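Local coordinates for protein gamma-glutamyl phosphate reductase (Saccharomyces cerevisiae, PDB 1VLU) that catalyses the NADPH-dependent reduction of L-gamma-glutamyl phosphate to glutamate semialdehyde and phosphate, the second step of proline biosynthesis from glutamate, at residues 244-249 against 371-376; 353-358 against 380-385. One frame throughout, in Å; residues are numbered along the deposited sequence.

Overall arrangement
Both contacts belong to one alpha/beta unit of this aldehyde dehydrogenase-like protein, built on a six-stranded parallel sheet. Contact 1 joins two neighbouring strands of that sheet, 242-246 and 369-373. Contact 2 joins helices 354-361 and 377-386, which pack on one face of the same strands. The centres of the two contacts lie about 9 Å apart. Along the chain the order is strand 242-246, helix 354-361, strand 369-373, helix 377-386, so the segments of the two contacts alternate. Tyr245 and Ile372 of contact 1 touch Ala357 and Phe383 of contact 2. Sheet and helix layer thus share one core; the centres of the contacts lie about 30 and 29 Å from the centre of the chain.

Contact 1: residues 244-249 against 371-376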
# COMPACT_ATOMS: atom_id res chain seq x y z
N ILE A 244 8.57 21.99 -7.65
CA ILE A 244 8.54 23.41 -7.35
C ILE A 244 7.91 24.10 -8.56
O ILE A 244 8.40 23.98 -9.68
CB ILE A 244 9.94 23.98 -7.06
CG1 ILE A 244 10.65 23.14 -5.97
CG2 ILE A 244 9.84 25.45 -6.63
CD1 ILE A 244 12.16 23.38 -5.88
N TYR A 245 6.78 24.76 -8.32
CA TYR A 245 6.16 25.57 -9.35
C TYR A 245 6.59 27.03 -9.25
O TYR A 245 6.32 27.70 -8.26
CB TYR A 245 4.65 25.44 -9.31
CG TYR A 245 3.92 26.38 -10.27
CD1 TYR A 245 4.22 26.40 -11.63
CD2 TYR A 245 2.93 27.23 -9.80
CE1 TYR A 245 3.55 27.24 -12.50
CE2 TYR A 245 2.26 28.07 -10.65
CZ TYR A 245 2.57 28.08 -12.00
OH TYR A 245 1.89 28.92 -12.86
N LEU A 246 7.26 27.50 -10.30
CA LEU A 246 7.70 28.88 -10.43
C LEU A 246 6.69 29.64 -11.28
O LEU A 246 6.71 29.57 -12.50
CB LEU A 246 9.08 28.94 -11.07
CG LEU A 246 10.18 28.12 -10.39
CD1 LEU A 246 11.51 28.38 -11.06
CD2 LEU A 246 10.27 28.47 -8.92
N ASP A 247 5.81 30.35 -10.59
CA ASP A 247 4.65 31.01 -11.17
C ASP A 247 5.04 32.21 -12.02
O ASP A 247 6.16 32.73 -11.91
CB ASP A 247 3.73 31.44 -10.02
CG ASP A 247 2.32 31.81 -10.48
OD1 ASP A 247 1.81 31.26 -11.50
OD2 ASP A 247 1.71 32.65 -9.80
N GLU A 248 4.11 32.64 -12.87
CA GLU A 248 4.28 33.87 -13.63
C GLU A 248 4.78 35.04 -12.75
O GLU A 248 5.66 35.79 -13.17
CB GLU A 248 2.98 34.22 -14.34
CG GLU A 248 2.98 35.58 -15.00
CD GLU A 248 1.70 35.90 -15.74
OE1 GLU A 248 0.90 34.96 -16.00
OE2 GLU A 248 1.50 37.10 -16.07
N ASP A 249 4.25 35.15 -11.54
CA ASP A 249 4.64 36.21 -10.60
C ASP A 249 5.62 35.78 -9.51
O ASP A 249 5.68 36.41 -8.45
CB ASP A 249 3.40 36.80 -9.93
CG ASP A 249 2.38 37.28 -10.93
OD1 ASP A 249 2.77 37.88 -11.96
OD2 ASP A 249 1.18 37.07 -10.68
N ALA A 371 6.16 22.93 -3.69
CA ALA A 371 6.33 24.32 -3.39
C ALA A 371 5.82 25.18 -4.53
O ALA A 371 5.93 24.80 -5.70
CB ALA A 371 7.79 24.62 -3.11
N ILE A 372 5.25 26.34 -4.19
CA ILE A 372 4.97 27.35 -5.19
C ILE A 372 5.78 28.60 -4.86
O ILE A 372 5.83 29.03 -3.70
CB ILE A 372 3.44 27.66 -5.34
CG1 ILE A 372 3.20 28.73 -6.42
CG2 ILE A 372 2.77 28.02 -3.96
CD1 ILE A 372 1.73 28.95 -6.82
N VAL A 373 6.45 29.15 -5.87
CA VAL A 373 7.13 30.42 -5.73
C VAL A 373 6.30 31.44 -6.50
O VAL A 373 6.17 31.37 -7.73
CB VAL A 373 8.60 30.35 -6.25
CG1 VAL A 373 9.34 31.62 -5.94
CG2 VAL A 373 9.32 29.14 -5.65
N THR A 374 5.67 32.35 -5.77
CA THR A 374 4.85 33.39 -6.37
C THR A 374 4.65 34.54 -5.39
O THR A 374 4.74 34.34 -4.17
CB THR A 374 3.47 32.84 -6.86
OG1 THR A 374 2.84 33.79 -7.72
CG2 THR A 374 2.56 32.50 -5.69
N GLU A 375 4.39 35.73 -5.92
CA GLU A 375 3.95 36.89 -5.12
C GLU A 375 2.44 37.08 -5.21
O GLU A 375 1.85 37.88 -4.48
CB GLU A 375 4.67 38.17 -5.58
CG GLU A 375 6.19 38.18 -5.36
CD GLU A 375 6.60 37.80 -3.93
OE1 GLU A 375 6.19 38.50 -2.97
OE2 GLU A 375 7.35 36.80 -3.77
N ASN A 376 1.81 36.32 -6.10
CA ASN A 376 0.36 36.30 -6.28
C ASN A 376 -0.32 35.40 -5.23
O ASN A 376 -0.18 34.18 -5.24
CB ASN A 376 0.06 35.82 -7.71
CG ASN A 376 -1.33 36.19 -8.17
OD1 ASN A 376 -2.32 35.85 -7.53
ND2 ASN A 376 -1.41 36.88 -9.30
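Tyr245 and Ile372 pair as neighbours in a parallel sheet, with their side chains on the same face. Tyr245 N donates to Ala371 O (2.8 Å), and Val373 N donates to Tyr245 O (2.8 Å). Asp247 N then reaches Val373 O as the strands end. The Tyr245 side chain can be followed outward. Tyr245 CB passes 3.9 Å from Ala371 O. With CG anti to the backbone N (chi1 174°), the ring runs out beside Ile372, the two side chains pointing the same way. Tyr245 CD2 meets Ile372 CD1 at 3.6 Å, and this methyl sits at the ring edge, near the ring plane. CE2 is a little farther from the same methyl. At the tip, the OH is hydrogen-bonded to Asn279 ND2 and makes a weak hydrogen bond to Asp247 OD1. On the other face of the sheet, Leu246 CD2 presses tightly on Val373 CG2 (3.5 Å).

Beyond the strands the contact turns polar. Thr374 OG1 donates to Asp247 OD2 (2.6 Å), on the anti lone pair of that oxygen, which is also hydrogen-bonded to Asn379 ND2. The same OG1 accepts from Asn376 N, which makes an ST turn. Asn376 ND2 donates to Asp249 OD2 (2.9 Å), with amide and carboxylate nearly coplanar. A valine in place of Thr374 would probably leave Asp247 OD2 without its hydroxyl partner and Asn376 N without its turn acceptor. Helices 354-361 and 377-386 cover the Tyr245 face, helix 252-261 packs on Leu246 and Val373, and strand 274-278 pairs with 242-246 on its other side.

Contact 2: residues 353-358 against 380-385; sequences STESAI and AEKFMK
Phe383 packs against Thr354, Ala357 and Ile358 where two nearly parallel helices lie side by side on the parallel sheet of an alpha/beta fold. Helix 354-361, strand 369-373 and helix 377-386 follow one another in the chain, the alternation usual in such folds. The axes of segments 354-358 and 380-385 come within 9.6 Å and cross at -21°.

The apolar part centres on the Phe383 ring. Thr354 CG2 lies 3.8 Å from Phe383 CB and also sits at the ring edge. Ala357 CB approaches the same ring near its plane, 4.2 Å from Phe383 CE1. Ile358 comes in obliquely, with CG1 4.2 Å from Phe383 CD1. Ile358 CD1 reaches farther toward the other helix and lies 3.6 Å from Lys382 O. Tyr245 and Val392 of the sheet also touch Phe383, so its ring is buried between the helices and the strands.

The charged part lies at the exposed side. With CG anti to the backbone N (chi1 -179°) and the chain extended beyond it, Lys382 carries NZ over to Glu355. Glu355 bends at chi2 (86°), which brings its carboxylate across the lysine tip. The two chains cross at about a right angle. Lys382 NZ forms a salt bridge to Glu355 OE2 at 2.7 Å, meeting this oxygen from above the carboxylate plane.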
# COMPACT_ATOMS: atom_id res chain seq x y z
N SER A 353 -0.01 27.53 -16.00
CA SER A 353 -0.91 28.14 -15.01
C SER A 353 -0.76 27.42 -13.67
O SER A 353 -0.04 26.42 -13.60
CB SER A 353 -2.37 28.06 -15.49
OG SER A 353 -2.76 26.71 -15.67
N THR A 354 -1.42 27.93 -12.63
CA THR A 354 -1.46 27.25 -11.33
C THR A 354 -2.21 25.92 -11.46
O THR A 354 -1.71 24.89 -10.98
CB THR A 354 -2.05 28.16 -10.23
OG1 THR A 354 -1.27 29.36 -10.15
CG2 THR A 354 -1.98 27.50 -8.87
N GLU A 355 -3.36 25.94 -12.13
CA GLU A 355 -4.16 24.75 -12.43
C GLU A 355 -3.39 23.66 -13.15
O GLU A 355 -3.55 22.48 -12.85
CB GLU A 355 -5.41 25.12 -13.24
CG GLU A 355 -6.29 26.16 -12.57
CD GLU A 355 -5.88 27.62 -12.86
OE1 GLU A 355 -4.68 27.98 -12.77
OE2 GLU A 355 -6.79 28.43 -13.16
N SER A 356 -2.55 24.05 -14.10
CA SER A 356 -1.73 23.09 -14.81
C SER A 356 -0.62 22.48 -13.92
O SER A 356 -0.38 21.27 -13.97
CB SER A 356 -1.15 23.72 -16.08
OG SER A 356 -0.18 22.86 -16.65
N ALA A 357 0.04 23.31 -13.12
CA ALA A 357 0.98 22.85 -12.09
C ALA A 357 0.34 21.85 -11.11
O ALA A 357 0.96 20.84 -10.78
CB ALA A 357 1.55 24.04 -11.34
N ILE A 358 -0.87 22.15 -10.66
CA ILE A 358 -1.65 21.27 -9.80
C ILE A 358 -1.88 19.90 -10.46
O ILE A 358 -1.57 18.85 -9.87
CB ILE A 358 -2.99 21.92 -9.40
CG1 ILE A 358 -2.77 23.04 -8.37
CG2 ILE A 358 -3.97 20.89 -8.85
CD1 ILE A 358 -3.99 23.90 -8.13
N ALA A 380 -1.27 31.26 -4.92
CA ALA A 380 -0.69 30.49 -3.83
C ALA A 380 -1.75 29.70 -3.07
O ALA A 380 -1.55 28.51 -2.78
CB ALA A 380 0.05 31.40 -2.89
N GLU A 381 -2.87 30.36 -2.77
CA GLU A 381 -3.96 29.74 -2.02
C GLU A 381 -4.66 28.66 -2.85
O GLU A 381 -5.05 27.62 -2.32
CB GLU A 381 -4.99 30.80 -1.56
CG GLU A 381 -4.45 31.83 -0.52
CD GLU A 381 -4.04 31.25 0.85
OE1 GLU A 381 -4.26 30.04 1.13
OE2 GLU A 381 -3.48 32.01 1.68
N LYS A 382 -4.81 28.92 -4.14
CA LYS A 382 -5.37 27.96 -5.07
C LYS A 382 -4.48 26.71 -5.15
O LYS A 382 -4.95 25.59 -5.07
CB LYS A 382 -5.56 28.63 -6.43
CG LYS A 382 -6.17 27.74 -7.47
CD LYS A 382 -6.48 28.50 -8.73
CE LYS A 382 -7.36 27.65 -9.63
NZ LYS A 382 -8.02 28.42 -10.72
N PHE A 383 -3.17 26.92 -5.27
CA PHE A 383 -2.19 25.84 -5.31
C PHE A 383 -2.28 24.99 -4.04
O PHE A 383 -2.38 23.77 -4.12
CB PHE A 383 -0.80 26.46 -5.46
CG PHE A 383 0.33 25.48 -5.66
CD1 PHE A 383 0.67 25.06 -6.94
CD2 PHE A 383 1.09 25.02 -4.58
CE1 PHE A 383 1.74 24.19 -7.15
CE2 PHE A 383 2.16 24.14 -4.77
CZ PHE A 383 2.50 23.74 -6.06
N MSE A 384 -2.27 25.64 -2.87
CA MSE A 384 -2.29 24.93 -1.60
C MSE A 384 -3.60 24.18 -1.35
O MSE A 384 -3.58 23.08 -0.80
CB MSE A 384 -1.91 25.84 -0.45
CG MSE A 384 -0.44 26.28 -0.52
SE MSE A 384 0.10 27.41 1.00
CE MSE A 384 -1.02 29.04 0.57
N LYS A 385 -4.72 24.74 -1.79
CA LYS A 385 -5.99 24.03 -1.70
C LYS A 385 -6.08 22.87 -2.73
O LYS A 385 -6.80 21.90 -2.52
CB LYS A 385 -7.16 25.00 -1.82
CG LYS A 385 -8.48 24.46 -1.29
CD LYS A 385 -9.52 25.59 -1.06